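Local coordinates for capsid polyprotein VP90 (Turkey astrovirus 2, PDB 3TS3) that probably self-assembles into an immature icosahedral T=3 capsid, of which this chain is the P2 globular domain that forms the projecting spike, at residues Arg152-Phe157 with Leu185-Trp190; Tyr16-Phe21 with Gly32-Ala37; Glu24-Thr29 with Gln91-Val96. All blocks are in the same frame, centred on the assembly; numbering follows the deposited sequence. Where two conformers were deposited one is given.

From the middle of the spike domain outward, the contacts change from sheet core to surface loops. Interaction 1 lies deepest, its centre about 5 Å from the centre of the chain, and mixes a cation-pi stack with an alanine-phenylalanine contact. Interaction 2, also buried but with its centre about 12 Å from that point, is wholly apolar across its two segments. Its strand 34-37 pairs antiparallel with strand 187-189 of interaction 1, where F187 O meets L36 N. Interaction 3, centred about 17 Å out, joins two loops thinly, with a sulfate on 24-29. It touches interaction 2 through a probable V26 N to V18 O hydrogen bond and through V26 on V33.

Interaction 1 of 3, residues Arg152-Phe157 with Leu185-Trp190; sequences RRAALF and LYFWNW
The guanidinium of R153 lies flat over the indole of W190, the two planes only 9° apart. CZ sits 3.7 Å from the centroid of the five-membered ring, a cation-pi stack over the face, while CD of the same side chain covers the six-membered ring. The chain gets there because CG stands anti to the backbone N (chi1 -165°) and the chain then bends at chi2, which lays the aliphatic part and the charged end along one face of the indole. Polar partners fix both groups: R153 NE bonds to S145 OG, which also bonds to W190 O, and W190 NE1 bonds to D194 O. F199 stacks on W190 as well, adding a third flat group. Further along, the contact is purely apolar. The methyl of A154 touches F187 at CE2, 3.5 Å from CB, approaching the ring obliquely, and F169 packs against both residues. Strands 153-159 and 187-189 do not bond to each other; each pairs antiparallel with 142-148, so these side chains bridge two strands that share a partner, within the large antiparallel sheet of the astrovirus spike domain.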
loop_
_atom_site.group_PDB
_atom_site.type_symbol
_atom_site.label_atom_id
_atom_site.label_comp_id
_atom_site.label_asym_id
_atom_site.label_seq_id
_atom_site.Cartn_x
_atom_site.Cartn_y
_atom_site.Cartn_z
ATOM N N ARG C 152 9.091 11.147 5.058
ATOM C CA ARG C 152 8.369 12.315 5.541
ATOM C C ARG C 152 7.573 11.879 6.757
ATOM O O ARG C 152 6.642 11.092 6.650
ATOM C CB ARG C 152 7.425 12.834 4.466
ATOM C CG ARG C 152 6.844 14.199 4.768
ATOM C CD ARG C 152 5.879 14.636 3.692
ATOM N NE ARG C 152 5.499 16.038 3.837
ATOM C CZ ARG C 152 6.167 17.057 3.316
ATOM N NH1 ARG C 152 7.269 16.858 2.607
ATOM N NH2 ARG C 152 5.728 18.286 3.516
ATOM N N ARG C 153 7.967 12.402 7.911
ATOM C CA ARG C 153 7.387 12.027 9.187
ATOM C C ARG C 153 5.914 12.398 9.266
ATOM O O ARG C 153 5.487 13.430 8.761
ATOM C CB ARG C 153 8.152 12.690 10.337
ATOM C CG ARG C 153 7.884 12.108 11.730
ATOM C CD ARG C 153 9.006 11.188 12.103
ATOM N NE ARG C 153 8.954 10.609 13.445
ATOM C CZ ARG C 153 9.829 10.882 14.404
ATOM N NH1 ARG C 153 10.796 11.764 14.195
ATOM N NH2 ARG C 153 9.740 10.268 15.571
ATOM N N ALA C 154 5.161 11.525 9.929
ATOM C CA ALA C 154 3.712 11.624 10.053
ATOM C C ALA C 154 3.247 10.961 11.344
ATOM O O ALA C 154 4.034 10.379 12.060
ATOM C CB ALA C 154 3.033 10.975 8.861
ATOM N N ALA C 155 1.960 11.068 11.638
ATOM C CA ALA C 155 1.426 10.460 12.836
ATOM C C ALA C 155 0.149 9.694 12.563
ATOM O O ALA C 155 -0.679 10.136 11.794
ATOM C CB ALA C 155 1.170 11.518 13.892
ATOM N N LEU C 156 -0.005 8.553 13.224
ATOM C CA LEU C 156 -1.253 7.812 13.182
ATOM C C LEU C 156 -1.852 7.907 14.579
ATOM O O LEU C 156 -1.215 7.538 15.557
ATOM C CB LEU C 156 -1.019 6.350 12.801
ATOM C CG LEU C 156 -2.220 5.396 12.835
ATOM C CD1 LEU C 156 -3.267 5.770 11.809
ATOM C CD2 LEU C 156 -1.755 3.967 12.617
ATOM N N PHE C 157 -3.076 8.412 14.657
ATOM C CA PHE C 157 -3.760 8.562 15.926
ATOM C C PHE C 157 -4.935 7.603 15.983
ATOM O O PHE C 157 -5.471 7.205 14.963
ATOM C CB PHE C 157 -4.362 9.965 16.069
ATOM C CG PHE C 157 -3.367 11.093 16.104
ATOM C CD1 PHE C 157 -2.691 11.406 17.268
ATOM C CD2 PHE C 157 -3.175 11.893 14.997
ATOM C CE1 PHE C 157 -1.804 12.459 17.304
ATOM C CE2 PHE C 157 -2.298 12.946 15.032
ATOM C CZ PHE C 157 -1.610 13.226 16.187
ATOM N N LEU C 185 0.930 7.121 -0.417
ATOM C CA LEU C 185 2.121 6.309 -0.241
ATOM C C LEU C 185 1.908 5.401 0.957
ATOM O O LEU C 185 1.041 5.640 1.770
ATOM C CB LEU C 185 3.332 7.196 0.045
ATOM C CG LEU C 185 3.692 8.247 -1.001
ATOM C CD1 LEU C 185 4.883 9.063 -0.527
ATOM C CD2 LEU C 185 3.977 7.607 -2.329
ATOM N N TYR C 186 2.703 4.344 1.036
ATOM C CA TYR C 186 2.689 3.463 2.187
ATOM C C TYR C 186 3.281 4.229 3.361
ATOM O O TYR C 186 4.151 5.059 3.178
ATOM C CB TYR C 186 3.568 2.231 1.956
ATOM C CG TYR C 186 3.005 1.141 1.068
ATOM C CD1 TYR C 186 2.022 0.280 1.517
ATOM C CD2 TYR C 186 3.501 0.951 -0.202
ATOM C CE1 TYR C 186 1.541 -0.728 0.700
ATOM C CE2 TYR C 186 3.027 -0.038 -1.016
ATOM C CZ TYR C 186 2.059 -0.881 -0.563
ATOM O OH TYR C 186 1.610 -1.869 -1.399
ATOM N N PHE C 187 2.825 3.914 4.559
ATOM C CA PHE C 187 3.372 4.488 5.773
ATOM C C PHE C 187 3.899 3.350 6.621
ATOM O O PHE C 187 3.267 2.318 6.719
ATOM C CB PHE C 187 2.323 5.301 6.538
ATOM C CG PHE C 187 2.092 6.666 5.966
ATOM C CD1 PHE C 187 1.284 6.845 4.870
ATOM C CD2 PHE C 187 2.705 7.768 6.518
ATOM C CE1 PHE C 187 1.085 8.094 4.350
ATOM C CE2 PHE C 187 2.510 9.011 5.993
ATOM C CZ PHE C 187 1.698 9.180 4.919
ATOM N N TRP C 188 5.067 3.554 7.214
ATOM C CA TRP C 188 5.707 2.552 8.052
ATOM C C TRP C 188 6.052 3.152 9.418
ATOM O O TRP C 188 6.318 4.338 9.520
ATOM C CB TRP C 188 6.986 2.052 7.378
ATOM C CG TRP C 188 6.785 1.223 6.137
ATOM C CD1 TRP C 188 6.566 1.679 4.871
ATOM C CD2 TRP C 188 6.834 -0.201 6.048
ATOM N NE1 TRP C 188 6.459 0.624 4.002
ATOM C CE2 TRP C 188 6.628 -0.541 4.701
ATOM C CE3 TRP C 188 7.034 -1.222 6.975
ATOM C CZ2 TRP C 188 6.603 -1.849 4.264
ATOM C CZ3 TRP C 188 7.018 -2.515 6.538
ATOM C CH2 TRP C 188 6.800 -2.821 5.196
ATOM N N ASN C 189 6.040 2.340 10.469
ATOM C CA ASN C 189 6.362 2.884 11.784
ATOM C C ASN C 189 7.806 3.382 11.864
ATOM O O ASN C 189 8.711 2.807 11.289
ATOM C CB ASN C 189 6.021 1.911 12.916
ATOM C CG ASN C 189 7.064 0.839 13.100
ATOM O OD1 ASN C 189 7.190 -0.055 12.289
ATOM N ND2 ASN C 189 7.802 0.919 14.191
ATOM N N TRP C 190 7.989 4.495 12.552
ATOM C CA TRP C 190 9.278 5.156 12.633
ATOM C C TRP C 190 9.669 5.234 14.102
ATOM O O TRP C 190 9.004 5.883 14.893
ATOM C CB TRP C 190 9.087 6.541 12.013
ATOM C CG TRP C 190 10.231 7.506 12.014
ATOM C CD1 TRP C 190 11.172 7.678 12.978
ATOM C CD2 TRP C 190 10.503 8.488 11.007
ATOM N NE1 TRP C 190 12.032 8.686 12.623
ATOM C CE2 TRP C 190 11.639 9.204 11.420
ATOM C CE3 TRP C 190 9.899 8.823 9.796
ATOM C CZ2 TRP C 190 12.183 10.230 10.663
ATOM C CZ3 TRP C 190 10.444 9.842 9.045
ATOM C CH2 TRP C 190 11.569 10.536 9.484
#

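Interaction 2 of 3, residues Tyr16-Phe21 with Gly32-Ala37; sequences YFVYNF and GVFCLA
N189 OD1 takes a hydrogen bond from the backbone N of F34 and a weak one from that of V33, holding the start of strand 34-37, where V33 meets V18, and F34 meets both V18 and F17. This strand lies in the antiparallel sheet of the spike domain, between 187-189 and 87-90, and the loop 16-21 closes over it. Across the contact everything is apolar. F17 reaches over the F34 ring with CE1, which stands 3.5 Å above the plane and over its centre. The rings form an oblique aromatic pair, inclined at 46° with centroids 4.7 Å apart. The phenyl of F34 is placed for this by a first torsion of 61°, which sets CG between the backbone N and the carbonyl carbon. L88 and I144 each touch both phenylalanines, so the aromatic pair packs on side chains from strands 87-90 and 142-148 of the sheet. V18 points toward the strand and meets F34 at about a right angle. Its two methyls also pack against V33, whose side chain was deposited in two conformers, so the short approach there is doubtful. On the loop side the backbone is tied back, V18 pairing with V26 and F17 O accepting from Q100 NE2. The surer branch of V18 is CG2, which lies 3.8 Å from F34 CD2, oblique to the ring.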
loop_
_atom_site.group_PDB
_atom_site.type_symbol
_atom_site.label_atom_id
_atom_site.label_comp_id
_atom_site.label_asym_id
_atom_site.label_seq_id
_atom_site.Cartn_x
_atom_site.Cartn_y
_atom_site.Cartn_z
ATOM N N TYR C 16 -0.726 -10.119 19.281
ATOM C CA TYR C 16 0.072 -8.935 19.583
ATOM C C TYR C 16 -0.103 -7.907 18.482
ATOM O O TYR C 16 -0.659 -8.208 17.446
ATOM C CB TYR C 16 1.558 -9.294 19.745
ATOM C CG TYR C 16 1.802 -10.325 20.820
ATOM C CD1 TYR C 16 2.011 -11.646 20.491
ATOM C CD2 TYR C 16 1.784 -9.977 22.161
ATOM C CE1 TYR C 16 2.218 -12.591 21.455
ATOM C CE2 TYR C 16 1.994 -10.922 23.134
ATOM C CZ TYR C 16 2.204 -12.226 22.772
ATOM O OH TYR C 16 2.405 -13.200 23.721
ATOM N N PHE C 17 0.403 -6.701 18.709
ATOM C CA PHE C 17 0.272 -5.645 17.720
ATOM C C PHE C 17 0.954 -6.139 16.438
ATOM O O PHE C 17 0.372 -6.066 15.360
ATOM C CB PHE C 17 0.971 -4.384 18.260
ATOM C CG PHE C 17 0.663 -3.115 17.499
ATOM C CD1 PHE C 17 1.077 -2.951 16.202
ATOM C CD2 PHE C 17 0.002 -2.076 18.117
ATOM C CE1 PHE C 17 0.814 -1.786 15.528
ATOM C CE2 PHE C 17 -0.264 -0.907 17.447
ATOM C CZ PHE C 17 0.140 -0.761 16.151
ATOM N N VAL C 18 2.172 -6.664 16.571
ATOM C CA VAL C 18 2.866 -7.308 15.465
ATOM C C VAL C 18 3.262 -8.699 15.939
ATOM O O VAL C 18 3.800 -8.844 17.019
ATOM C CB VAL C 18 4.135 -6.546 15.047
ATOM C CG1 VAL C 18 4.786 -7.210 13.820
ATOM C CG2 VAL C 18 3.822 -5.088 14.792
ATOM N N TYR C 19 2.972 -9.710 15.135
ATOM C CA TYR C 19 3.279 -11.084 15.506
ATOM C C TYR C 19 3.774 -11.897 14.313
ATOM O O TYR C 19 3.579 -11.528 13.170
ATOM C CB TYR C 19 2.058 -11.746 16.159
ATOM C CG TYR C 19 0.844 -11.744 15.267
ATOM C CD1 TYR C 19 0.026 -10.630 15.176
ATOM C CD2 TYR C 19 0.534 -12.845 14.497
ATOM C CE1 TYR C 19 -1.063 -10.622 14.340
ATOM C CE2 TYR C 19 -0.554 -12.844 13.656
ATOM C CZ TYR C 19 -1.349 -11.725 13.585
ATOM O OH TYR C 19 -2.438 -11.709 12.756
ATOM N N ASN C 20 4.446 -12.999 14.605
ATOM C CA ASN C 20 4.934 -13.904 13.571
ATOM C C ASN C 20 4.053 -15.144 13.378
ATOM O O ASN C 20 3.054 -15.307 14.059
ATOM C CB ASN C 20 6.422 -14.237 13.754
ATOM C CG ASN C 20 6.699 -15.110 14.959
ATOM O OD1 ASN C 20 5.819 -15.774 15.476
ATOM N ND2 ASN C 20 7.954 -15.126 15.386
ATOM N N PHE C 21 4.437 -16.007 12.444
ATOM C CA PHE C 21 3.653 -17.201 12.125
ATOM C C PHE C 21 3.567 -18.176 13.292
ATOM O O PHE C 21 2.686 -19.013 13.325
ATOM C CB PHE C 21 4.153 -17.899 10.856
ATOM C CG PHE C 21 3.618 -17.309 9.570
ATOM C CD1 PHE C 21 4.481 -16.940 8.562
ATOM C CD2 PHE C 21 2.267 -17.126 9.380
ATOM C CE1 PHE C 21 4.010 -16.402 7.388
ATOM C CE2 PHE C 21 1.787 -16.592 8.199
ATOM C CZ PHE C 21 2.664 -16.231 7.205
ATOM N N GLY C 32 10.004 0.160 10.873
ATOM C CA GLY C 32 9.602 -0.759 9.824
ATOM C C GLY C 32 9.045 -2.115 10.201
ATOM O O GLY C 32 9.051 -3.014 9.379
ATOM N N VAL C 33 8.546 -2.248 11.425
ATOM C CA VAL C 33 7.965 -3.571 11.833
ATOM C C VAL C 33 6.465 -3.680 11.466
ATOM O O VAL C 33 5.996 -4.794 11.291
ATOM C CB VAL C 33 8.114 -3.739 13.364
ATOM C CG1 VAL C 33 7.466 -5.012 13.823
ATOM C CG2 VAL C 33 9.593 -3.731 13.762
ATOM N N PHE C 34 5.839 -2.550 11.163
ATOM C CA PHE C 34 4.511 -2.593 10.551
ATOM C C PHE C 34 4.286 -1.500 9.510
ATOM O O PHE C 34 4.848 -0.418 9.587
ATOM C CB PHE C 34 3.375 -2.654 11.563
ATOM C CG PHE C 34 3.313 -1.475 12.489
ATOM C CD1 PHE C 34 2.520 -0.380 12.195
ATOM C CD2 PHE C 34 4.001 -1.488 13.678
ATOM C CE1 PHE C 34 2.446 0.684 13.061
ATOM C CE2 PHE C 34 3.924 -0.423 14.539
ATOM C CZ PHE C 34 3.148 0.657 14.231
ATOM N N CYS C 35 3.441 -1.815 8.540
ATOM C CA CYS C 35 3.118 -0.928 7.450
ATOM C C CYS C 35 1.615 -0.693 7.384
ATOM O O CYS C 35 0.847 -1.640 7.379
ATOM C CB CYS C 35 3.596 -1.566 6.146
ATOM S SG CYS C 35 2.968 -0.802 4.634
ATOM N N LEU C 36 1.217 0.571 7.301
ATOM C CA LEU C 36 -0.185 0.916 7.136
ATOM C C LEU C 36 -0.501 1.053 5.656
ATOM O O LEU C 36 0.066 1.886 4.968
ATOM C CB LEU C 36 -0.512 2.240 7.835
ATOM C CG LEU C 36 -1.910 2.813 7.572
ATOM C CD1 LEU C 36 -2.994 1.954 8.218
ATOM C CD2 LEU C 36 -1.999 4.255 8.060
ATOM N N ALA C 37 -1.424 0.223 5.181
ATOM C CA ALA C 37 -1.912 0.286 3.810
ATOM C C ALA C 37 -3.401 0.598 3.885
ATOM O O ALA C 37 -4.107 0.035 4.694
ATOM C CB ALA C 37 -1.667 -1.033 3.079
#

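Interaction 3 of 3, residues Glu24-Thr29 with Gln91-Val96; sequences ERVSTT and QPRLGV. With SO4 (sulfate ion), chain I.
V26 and L94 supply the apolar part, reaching toward each other tip to tip, with V26 CG2 3.9 Å from L94 CD1. The other methyl of V26, CG1, comes obliquely and more loosely near the guanidinium of R93, 4.2 Å from NH2. V26 is buried between 91-96 and V33, whereas R93 lies at the exposed margin, its guanidinium carrying L94 CD2 over one face. Ionic and hydrogen bonds are gathered on the outward side of 24-29, round a sulfate that probably came from the crystallisation liquor. R25 presents the edge of its guanidinium to the ion: NH1 donates to O4 over 2.9 Å at 166°, and NH2 to O2 over 2.7 Å at 154°. Its chain runs extended from CG to NE, and NE forms a salt bridge with E114, so the guanidinium is held between two anions. S27 OG donates to sulfate O3 at 2.7 Å, and T29 OG1 adds a weak bond to the same oxygen. Within the loop, the backbone N of T29 bonds to S27 OG over 3.2 Å, so that hydroxyl both accepts and donates. That bond makes an ST turn, and R25, S27 and T29 together form a surface pocket that holds a sulfate in this crystal.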
loop_
_atom_site.group_PDB
_atom_site.type_symbol
_atom_site.label_atom_id
_atom_site.label_comp_id
_atom_site.label_asym_id
_atom_site.label_seq_id
_atom_site.Cartn_x
_atom_site.Cartn_y
_atom_site.Cartn_z
ATOM N N GLU C 24 4.331 -15.542 18.043
ATOM C CA GLU C 24 5.216 -14.786 18.926
ATOM C C GLU C 24 5.156 -13.277 18.705
ATOM O O GLU C 24 4.956 -12.818 17.599
ATOM C CB GLU C 24 6.656 -15.276 18.771
ATOM C CG GLU C 24 6.835 -16.718 19.185
ATOM C CD GLU C 24 7.994 -17.391 18.488
ATOM O OE1 GLU C 24 8.639 -16.752 17.650
ATOM O OE2 GLU C 24 8.248 -18.570 18.781
ATOM N N ARG C 25 5.363 -12.518 19.771
ATOM C CA ARG C 25 5.361 -11.066 19.681
ATOM C C ARG C 25 6.586 -10.560 18.940
ATOM O O ARG C 25 7.680 -11.062 19.131
ATOM C CB ARG C 25 5.332 -10.437 21.076
ATOM C CG ARG C 25 5.357 -8.915 21.057
ATOM C CD ARG C 25 5.221 -8.312 22.451
ATOM N NE ARG C 25 5.514 -6.887 22.417
ATOM C CZ ARG C 25 6.691 -6.351 22.710
ATOM N NH1 ARG C 25 7.698 -7.117 23.086
ATOM N NH2 ARG C 25 6.862 -5.044 22.625
ATOM N N VAL C 26 6.377 -9.559 18.100
ATOM C CA VAL C 26 7.469 -8.869 17.446
ATOM C C VAL C 26 7.440 -7.465 18.027
ATOM O O VAL C 26 6.447 -6.780 17.932
ATOM C CB VAL C 26 7.284 -8.835 15.919
ATOM C CG1 VAL C 26 8.363 -7.977 15.260
ATOM C CG2 VAL C 26 7.335 -10.246 15.366
ATOM N N SER C 27 8.529 -7.041 18.645
ATOM C CA SER C 27 8.538 -5.735 19.289
ATOM C C SER C 27 8.412 -4.587 18.303
ATOM O O SER C 27 8.933 -4.654 17.206
ATOM C CB SER C 27 9.797 -5.538 20.126
ATOM O OG SER C 27 9.817 -4.233 20.665
ATOM N N THR C 28 7.743 -3.526 18.737
ATOM C CA THR C 28 7.529 -2.340 17.915
ATOM C C THR C 28 8.598 -1.266 18.116
ATOM O O THR C 28 8.444 -0.154 17.655
ATOM C CB THR C 28 6.129 -1.725 18.113
ATOM O OG1 THR C 28 5.924 -1.390 19.489
ATOM C CG2 THR C 28 5.054 -2.696 17.661
ATOM N N THR C 29 9.675 -1.607 18.814
ATOM C CA THR C 29 10.760 -0.658 19.017
ATOM C C THR C 29 11.443 -0.246 17.724
ATOM O O THR C 29 11.786 0.914 17.557
ATOM C CB THR C 29 11.851 -1.217 19.922
ATOM O OG1 THR C 29 11.299 -1.540 21.191
ATOM C CG2 THR C 29 12.934 -0.177 20.113
ATOM N N GLN C 91 6.357 -6.833 9.158
ATOM C CA GLN C 91 7.722 -6.590 8.739
ATOM C C GLN C 91 8.032 -7.638 7.676
ATOM O O GLN C 91 7.658 -8.779 7.822
ATOM C CB GLN C 91 8.613 -6.818 9.967
ATOM C CG GLN C 91 10.097 -6.560 9.772
ATOM C CD GLN C 91 10.913 -6.976 10.980
ATOM O OE1 GLN C 91 10.506 -7.836 11.744
ATOM N NE2 GLN C 91 12.069 -6.364 11.141
ATOM N N PRO C 92 8.734 -7.251 6.615
ATOM C CA PRO C 92 8.872 -8.133 5.457
ATOM C C PRO C 92 9.497 -9.490 5.774
ATOM O O PRO C 92 9.049 -10.475 5.217
ATOM C CB PRO C 92 9.759 -7.319 4.508
ATOM C CG PRO C 92 9.369 -5.910 4.791
ATOM C CD PRO C 92 9.049 -5.852 6.267
ATOM N N ARG C 93 10.463 -9.552 6.680
ATOM C CA ARG C 93 11.116 -10.827 6.985
ATOM C C ARG C 93 10.145 -11.873 7.561
ATOM O O ARG C 93 10.394 -13.063 7.478
ATOM C CB ARG C 93 12.312 -10.624 7.928
ATOM C CG ARG C 93 11.909 -10.159 9.303
ATOM C CD ARG C 93 13.061 -9.999 10.269
ATOM N NE ARG C 93 12.534 -9.601 11.567
ATOM C CZ ARG C 93 12.141 -10.444 12.518
ATOM N NH1 ARG C 93 12.255 -11.756 12.346
ATOM N NH2 ARG C 93 11.652 -9.965 13.653
ATOM N N LEU C 94 9.073 -11.405 8.185
ATOM C CA LEU C 94 8.066 -12.278 8.777
ATOM C C LEU C 94 7.256 -13.101 7.780
ATOM O O LEU C 94 6.866 -14.222 8.065
ATOM C CB LEU C 94 7.128 -11.475 9.672
ATOM C CG LEU C 94 7.777 -10.662 10.795
ATOM C CD1 LEU C 94 6.709 -9.913 11.561
ATOM C CD2 LEU C 94 8.554 -11.594 11.723
ATOM N N GLY C 95 6.937 -12.495 6.644
ATOM C CA GLY C 95 6.153 -13.165 5.628
ATOM C C GLY C 95 4.663 -13.222 5.939
ATOM O O GLY C 95 3.903 -13.839 5.213
ATOM N N VAL C 96 4.262 -12.584 7.030
ATOM C CA VAL C 96 2.876 -12.608 7.496
ATOM C C VAL C 96 1.868 -11.826 6.662
ATOM O O VAL C 96 0.680 -12.076 6.750
ATOM C CB VAL C 96 2.722 -12.229 8.995
ATOM C CG1 VAL C 96 3.408 -13.268 9.874
ATOM C CG2 VAL C 96 3.262 -10.840 9.263
HETATM S S SO4 I . 10.261 -4.518 24.120
HETATM O O1 SO4 I . 10.853 -4.040 25.373
HETATM O O2 SO4 I . 8.948 -3.915 23.941
HETATM O O3 SO4 I . 11.145 -4.148 23.019
HETATM O O4 SO4 I . 10.146 -5.975 24.162
#